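Side-chain contacts in putative hydantoin racemase (Klebsiella pneumoniae subsp. pneumoniae, PDB 3QVL), which interconverts the (R) and (S) enantiomers of allantoin and probably also the D and L forms of other 5-monosubstituted hydantoins: residues P93-I97 with A98-M102; E212-A216 with L217-T221. All coordinates share one frame; numbering follows the deposited sequence.

Interaction 1 (P93-I97 with A98-M102); sequences PVIGI and AEAAM
Ile-95 lays its CG2 methyl over the first turn of the following helix, 3.8 Å from Ala-100 CB. The branch gets there because CG2 stands anti to the backbone N, with CG1 (chi1 -51°) beside it. The same methyl lies 3.6 Å from Glu-99 OE1, and the two side chains meet at about a right angle. Val-211 and Leu-214 of helix 203-216 also touch Ile-95, and Met-107 of the second subunit packs on both Ile-95 and Glu-99.

Gly-96 is next, at the N-cap. Its N-H gives a hydrogen bond to Glu-99 OE1 (3.0 Å, 155° at the hydrogen), reaching the oxygen nearly along its C-O axis. Glu-99 curls back to this N-H with CG anti to its own backbone N (chi1 177°) and an extended chain. This is the glutamate half of a capping box. Gly-96 has no side chain for the return bond, and the N-H groups of Ala-98 and Glu-99 are instead taken by the carboxylate of Asp-80. Glu-99 OE2 forms a salt bridge with Arg-87, which probably keeps the buried carboxylate ionised. Gly-96 O accepts from Ala-100 N at 3.0 Å, the first bond of the helix. The CB atoms of Glu-99 and Ala-100 each lie 3.4 Å from Gly-96 O.

Ile-97 repeats the helical step, its O accepting from Ala-101 N at 3.0 Å with the donor above the carbonyl plane. Its CB heads away from the next turn, while CG1 stays 3.4 Å from Ala-98 N. The side chain comes within about 4 Å of the bound hydantoin-acetic acid.

Strand 94-96 thus passes straight into helix 97-108, a beta-alpha junction of the parallel-sheet Asp/Glu racemase fold, with the ligand beside it.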
loop_
_atom_site.group_PDB
_atom_site.type_symbol
_atom_site.label_atom_id
_atom_site.label_comp_id
_atom_site.label_asym_id
_atom_site.label_seq_id
_atom_site.Cartn_x
_atom_site.Cartn_y
_atom_site.Cartn_z
ATOM N N PRO A 93 26.995 -13.759 -2.933
ATOM C CA PRO A 93 25.793 -13.161 -2.351
ATOM C C PRO A 93 26.033 -12.572 -0.960
ATOM O O PRO A 93 26.868 -13.075 -0.204
ATOM C CB PRO A 93 24.818 -14.341 -2.265
ATOM C CG PRO A 93 25.681 -15.554 -2.269
ATOM C CD PRO A 93 26.832 -15.208 -3.154
ATOM N N VAL A 94 25.307 -11.500 -0.651
ATOM C CA VAL A 94 25.365 -10.857 0.660
ATOM C C VAL A 94 23.965 -10.863 1.268
ATOM O O VAL A 94 23.023 -10.332 0.675
ATOM C CB VAL A 94 25.893 -9.402 0.578
ATOM C CG1 VAL A 94 26.076 -8.821 1.973
ATOM C CG2 VAL A 94 27.207 -9.338 -0.192
ATOM N N ILE A 95 23.841 -11.466 2.448
ATOM C CA ILE A 95 22.552 -11.594 3.127
ATOM C C ILE A 95 22.575 -10.883 4.478
ATOM O O ILE A 95 23.470 -11.110 5.295
ATOM C CB ILE A 95 22.143 -13.088 3.319
ATOM C CG1 ILE A 95 22.244 -13.876 2.000
ATOM C CG2 ILE A 95 20.745 -13.207 3.936
ATOM C CD1 ILE A 95 21.331 -13.385 0.875
ATOM N N GLY A 96 21.592 -10.013 4.700
ATOM C CA GLY A 96 21.423 -9.353 5.992
ATOM C C GLY A 96 20.691 -10.258 6.963
ATOM O O GLY A 96 19.896 -11.107 6.548
ATOM N N ILE A 97 20.950 -10.085 8.258
ATOM C CA ILE A 97 20.319 -10.941 9.267
ATOM C C ILE A 97 18.849 -10.602 9.530
ATOM O O ILE A 97 18.056 -11.491 9.834
ATOM C CB ILE A 97 21.127 -11.036 10.594
ATOM C CG1 ILE A 97 21.247 -9.674 11.286
ATOM C CG2 ILE A 97 22.489 -11.676 10.337
ATOM C CD1 ILE A 97 21.471 -9.775 12.787
ATOM N N ALA A 98 18.489 -9.325 9.405
ATOM C CA ALA A 98 17.087 -8.920 9.484
ATOM C C ALA A 98 16.328 -9.508 8.302
ATOM O O ALA A 98 15.260 -10.098 8.470
ATOM C CB ALA A 98 16.961 -7.409 9.502
ATOM N N GLU A 99 16.909 -9.349 7.114
ATOM C CA GLU A 99 16.382 -9.909 5.874
ATOM C C GLU A 99 16.115 -11.409 6.008
ATOM O O GLU A 99 15.002 -11.871 5.754
ATOM C CB GLU A 99 17.367 -9.633 4.732
ATOM C CG GLU A 99 16.979 -10.214 3.376
ATOM C CD GLU A 99 18.097 -10.108 2.352
ATOM O OE1 GLU A 99 19.286 -10.170 2.740
ATOM O OE2 GLU A 99 17.790 -9.965 1.152
ATOM N N ALA A 100 17.137 -12.152 6.429
ATOM C CA ALA A 100 17.054 -13.608 6.544
ATOM C C ALA A 100 16.036 -14.072 7.585
ATOM O O ALA A 100 15.278 -15.008 7.332
ATOM C CB ALA A 100 18.421 -14.191 6.842
ATOM N N ALA A 101 16.022 -13.413 8.744
ATOM C CA ALA A 101 15.100 -13.760 9.829
ATOM C C ALA A 101 13.641 -13.540 9.434
ATOM O O ALA A 101 12.783 -14.375 9.726
ATOM C CB ALA A 101 15.433 -12.980 11.091
ATOM N N MET A 102 13.374 -12.416 8.769
ATOM C CA MET A 102 12.033 -12.091 8.282
ATOM C C MET A 102 11.582 -13.068 7.198
ATOM O O MET A 102 10.434 -13.517 7.202
ATOM C CB MET A 102 11.978 -10.656 7.753
ATOM C CG MET A 102 12.100 -9.579 8.820
ATOM S SD MET A 102 12.256 -7.938 8.092
ATOM C CE MET A 102 12.597 -6.950 9.546
#

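Interaction 2 (E212-A216 with L217-T221); sequences ESLVA and LGLAT
Leu-219 N donates to Leu-214 O in the shortest bond of this contact, 2.8 Å and 164° at the hydrogen. Gly-218 N donates to Val-215 O at 3.1 Å. Together they are the 6→1 and 5→2 bonds of a Schellman motif, which ends helix 203-216. Gly-218 carries the positive phi (70°) that turns the chain out of the helix. Its N-H stands well above the plane of the Val-215 carbonyl, not on a lone pair. Leu-217 N still makes a helical bond, to Ser-213 O (2.9 Å), and has a weak second one to Leu-214 O. Ser-213 OG bonds back to Lys-209 O in its own helix.

Side chains finish the motif. Leu-214 and Leu-219 flank the turn and cross at about a right angle, CD2 of Leu-214 lying 4.0 Å from CB of Leu-219. This is the apolar pair that commonly accompanies a Schellman turn. Leu-219 also packs on Ile-201 of the second subunit, so the helix end lies at a subunit interface.

Leu-217 sets CG anti to its own carbonyl carbon (chi1 -69°). This folds the side chain back over the last turn, where CG sits 3.2 Å from Ser-213 O.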
loop_
_atom_site.group_PDB
_atom_site.type_symbol
_atom_site.label_atom_id
_atom_site.label_comp_id
_atom_site.label_asym_id
_atom_site.label_seq_id
_atom_site.Cartn_x
_atom_site.Cartn_y
_atom_site.Cartn_z
ATOM N N GLU A 212 24.576 -20.479 1.971
ATOM C CA GLU A 212 24.819 -21.876 1.597
ATOM C C GLU A 212 23.860 -22.345 0.505
ATOM O O GLU A 212 24.271 -23.028 -0.436
ATOM C CB GLU A 212 24.694 -22.795 2.813
ATOM C CG GLU A 212 25.875 -22.743 3.770
ATOM C CD GLU A 212 25.655 -23.570 5.024
ATOM O OE1 GLU A 212 24.487 -23.838 5.369
ATOM O OE2 GLU A 212 26.651 -23.952 5.668
ATOM N N SER A 213 22.589 -21.972 0.641
ATOM C CA SER A 213 21.558 -22.323 -0.334
ATOM C C SER A 213 21.833 -21.710 -1.705
ATOM O O SER A 213 21.790 -22.410 -2.716
ATOM C CB SER A 213 20.175 -21.903 0.169
ATOM O OG SER A 213 19.824 -22.620 1.339
ATOM N N LEU A 214 22.128 -20.410 -1.728
ATOM C CA LEU A 214 22.414 -19.699 -2.975
ATOM C C LEU A 214 23.658 -20.240 -3.683
ATOM O O LEU A 214 23.671 -20.367 -4.909
ATOM C CB LEU A 214 22.535 -18.190 -2.730
ATOM C CG LEU A 214 21.231 -17.439 -2.428
ATOM C CD1 LEU A 214 21.515 -16.084 -1.800
ATOM C CD2 LEU A 214 20.362 -17.285 -3.674
ATOM N N VAL A 215 24.692 -20.561 -2.906
ATOM C CA VAL A 215 25.928 -21.143 -3.441
ATOM C C VAL A 215 25.663 -22.519 -4.064
ATOM O O VAL A 215 26.172 -22.825 -5.146
ATOM C CB VAL A 215 27.046 -21.215 -2.358
ATOM C CG1 VAL A 215 28.230 -22.058 -2.830
ATOM C CG2 VAL A 215 27.517 -19.814 -1.984
ATOM N N ALA A 216 24.852 -23.330 -3.386
ATOM C CA ALA A 216 24.483 -24.659 -3.878
ATOM C C ALA A 216 23.595 -24.592 -5.123
ATOM O O ALA A 216 23.623 -25.496 -5.961
ATOM C CB ALA A 216 23.804 -25.460 -2.782
ATOM N N LEU A 217 22.817 -23.516 -5.236
ATOM C CA LEU A 217 21.963 -23.282 -6.400
ATOM C C LEU A 217 22.742 -22.704 -7.581
ATOM O O LEU A 217 22.215 -22.607 -8.693
ATOM C CB LEU A 217 20.799 -22.352 -6.035
ATOM C CG LEU A 217 19.719 -22.884 -5.089
ATOM C CD1 LEU A 217 18.822 -21.754 -4.601
ATOM C CD2 LEU A 217 18.898 -23.975 -5.753
ATOM N N GLY A 218 23.994 -22.326 -7.334
ATOM C CA GLY A 218 24.829 -21.678 -8.343
ATOM C C GLY A 218 24.342 -20.273 -8.643
ATOM O O GLY A 218 24.408 -19.815 -9.785
ATOM N N LEU A 219 23.844 -19.598 -7.610
ATOM C CA LEU A 219 23.315 -18.246 -7.744
ATOM C C LEU A 219 24.128 -17.243 -6.938
ATOM O O LEU A 219 24.514 -17.507 -5.795
ATOM C CB LEU A 219 21.843 -18.190 -7.319
ATOM C CG LEU A 219 20.800 -18.960 -8.138
ATOM C CD1 LEU A 219 19.479 -19.020 -7.385
ATOM C CD2 LEU A 219 20.600 -18.352 -9.525
ATOM N N ALA A 220 24.386 -16.094 -7.553
ATOM C CA ALA A 220 25.079 -14.988 -6.905
ATOM C C ALA A 220 24.403 -13.678 -7.294
ATOM O O ALA A 220 23.497 -13.668 -8.131
ATOM C CB ALA A 220 26.550 -14.978 -7.301
ATOM N N THR A 221 24.841 -12.581 -6.681
ATOM C CA THR A 221 24.293 -11.254 -6.957
ATOM C C THR A 221 24.341 -10.930 -8.449
ATOM O O THR A 221 25.366 -11.130 -9.106
ATOM C CB THR A 221 25.049 -10.165 -6.164
ATOM O OG1 THR A 221 25.061 -10.510 -4.775
ATOM C CG2 THR A 221 24.387 -8.799 -6.332
#

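In the fold
The chain first meets interaction 1, where strand 94-96, an edge of one parallel four-stranded sheet within the chain, runs into helix 97-108. Interaction 2 comes over a hundred residues later, at the end of helix 203-216. Each is local, so neither closes a long loop; they follow in series and neither nest nor cross. In space they meet, with centres about 14 Å apart. Leu-214 CD1 packs 3.8 Å from Pro-93 CB, and Pro-93 CA lies 3.7 Å from Thr-221 OG1. The late helix and its exit thus lie against strand 94-96 and the residue before it. Both contacts also touch the second subunit.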